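Local coordinates for protein flavin adenine dinucleotide synthase (PDB 2WSI) that catalyses the transfer of an adenylyl group from ATP to flavin mononucleotide, forming the coenzyme FAD and releasing diphosphate, at residues A[72-75]-A[76-79]. Sequence-based numbering, arbitrary orientation.
Sequences LYLS and CLWE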
loop_
_atom_site.group_PDB
_atom_site.type_symbol
_atom_site.label_atom_id
_atom_site.label_comp_id
_atom_site.label_asym_id
_atom_site.label_seq_id
_atom_site.Cartn_x
_atom_site.Cartn_y
_atom_site.Cartn_z
ATOM N N LEU A 72 -0.083 -3.611 7.173
ATOM C CA LEU A 72 0.862 -3.612 8.310
ATOM C C LEU A 72 0.420 -2.664 9.435
ATOM O O LEU A 72 0.542 -2.968 10.622
ATOM C CB LEU A 72 2.282 -3.246 7.841
ATOM C CG LEU A 72 2.823 -4.253 6.827
ATOM C CD1 LEU A 72 4.110 -3.686 6.230
ATOM C CD2 LEU A 72 3.043 -5.615 7.494
ATOM N N TYR A 73 -0.117 -1.520 9.042
ATOM C CA TYR A 73 -0.545 -0.491 9.971
ATOM C C TYR A 73 -1.712 -1.026 10.805
ATOM O O TYR A 73 -1.738 -0.869 12.033
ATOM C CB TYR A 73 -1.011 0.720 9.164
ATOM C CG TYR A 73 -1.239 1.987 9.960
ATOM C CD1 TYR A 73 -0.167 2.832 10.251
ATOM C CD2 TYR A 73 -2.500 2.363 10.377
ATOM C CE1 TYR A 73 -0.342 4.008 10.931
ATOM C CE2 TYR A 73 -2.707 3.556 11.087
ATOM C CZ TYR A 73 -1.606 4.381 11.349
ATOM O OH TYR A 73 -1.733 5.580 12.017
ATOM N N LEU A 74 -2.655 -1.688 10.141
ATOM C CA LEU A 74 -3.810 -2.272 10.833
ATOM C C LEU A 74 -3.364 -3.382 11.758
ATOM O O LEU A 74 -3.867 -3.509 12.867
ATOM C CB LEU A 74 -4.842 -2.812 9.818
ATOM C CG LEU A 74 -5.601 -1.667 9.113
ATOM C CD1 LEU A 74 -6.328 -2.161 7.886
ATOM C CD2 LEU A 74 -6.544 -0.978 10.106
ATOM N N SER A 75 -2.415 -4.189 11.305
ATOM C CA SER A 75 -1.838 -5.188 12.192
ATOM C C SER A 75 -1.260 -4.562 13.463
ATOM O O SER A 75 -1.496 -5.051 14.582
ATOM C CB SER A 75 -0.757 -5.981 11.458
ATOM O OG SER A 75 -0.177 -6.916 12.343
ATOM N N CYS A 76 -0.516 -3.477 13.306
ATOM C CA CYS A 76 0.045 -2.766 14.467
ATOM C C CYS A 76 -1.019 -2.069 15.300
ATOM O O CYS A 76 -0.869 -1.893 16.529
ATOM C CB CYS A 76 1.081 -1.748 14.006
ATOM S SG CYS A 76 2.559 -2.564 13.357
ATOM N N LEU A 77 -2.103 -1.666 14.649
ATOM C CA LEU A 77 -3.205 -1.032 15.394
ATOM C C LEU A 77 -3.827 -2.053 16.373
ATOM O O LEU A 77 -4.170 -1.738 17.533
ATOM C CB LEU A 77 -4.246 -0.488 14.400
ATOM C CG LEU A 77 -5.419 0.238 15.035
ATOM C CD1 LEU A 77 -4.899 1.403 15.838
ATOM C CD2 LEU A 77 -6.443 0.706 13.966
ATOM N N TRP A 78 -3.970 -3.284 15.907
ATOM C CA TRP A 78 -4.488 -4.356 16.758
ATOM C C TRP A 78 -3.570 -4.504 17.988
ATOM O O TRP A 78 -4.017 -4.452 19.148
ATOM C CB TRP A 78 -4.520 -5.657 15.981
ATOM C CG TRP A 78 -5.114 -6.818 16.735
ATOM C CD1 TRP A 78 -4.473 -7.988 17.106
ATOM C CD2 TRP A 78 -6.475 -6.954 17.166
ATOM N NE1 TRP A 78 -5.362 -8.830 17.755
ATOM C CE2 TRP A 78 -6.594 -8.218 17.802
ATOM C CE3 TRP A 78 -7.601 -6.117 17.107
ATOM C CZ2 TRP A 78 -7.798 -8.658 18.371
ATOM C CZ3 TRP A 78 -8.792 -6.557 17.668
ATOM C CH2 TRP A 78 -8.883 -7.816 18.293
ATOM N N GLU A 79 -2.282 -4.675 17.730
ATOM C CA GLU A 79 -1.313 -4.820 18.836
ATOM C C GLU A 79 -1.300 -3.597 19.777
ATOM O O GLU A 79 -1.195 -3.727 20.992
ATOM C CB GLU A 79 0.094 -5.106 18.262
ATOM C CG GLU A 79 1.153 -5.372 19.332
ATOM C CD GLU A 79 2.406 -6.044 18.776
ATOM O OE1 GLU A 79 2.302 -6.778 17.771
ATOM O OE2 GLU A 79 3.491 -5.824 19.350
#
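Leu-74 and Leu-77 meet through their outer methyls, CD2 to CD2 at 4.2 Å, one turn apart on an alpha-helix that follows the first strand, 56-59, of the parallel core of this PAPS reductase-type nucleotidyltransferase. Leu-77 holds CG anti to its backbone N (chi1 -178°), which brings its branch, and with it CD2, alongside the Leu-74 methyl. The helical backbone itself places Leu-77 CB 3.4 Å from Leu-74 O. The main chain here keeps regular i to i+4 bonds: Leu-77 N gives to Tyr-73 O at 2.8 Å, Trp-78 N to Leu-74 O at 3.1 Å, and Glu-79 N reaches Ser-75 O in a long but nearly straight bond of 3.3 Å.

Three faces of the helix meet different parts of the fold. Tyr-73 and Leu-77 face strand 102-106, with the tyrosine ring edge-to-face with Phe-46 and Phe-58; Leu-74 and Trp-78 lean on helix 3-18, and Glu-79 reaches helix 25-45 with a salt bridge to Arg-38. Cys-76, on that last side, swings SG anti to its own carbonyl carbon (chi1 -69°), back along the helix, and the sulfur comes to rest 3.4 Å from Leu-72 O, the oxygen bonded by Cys-76 N at 2.9 Å.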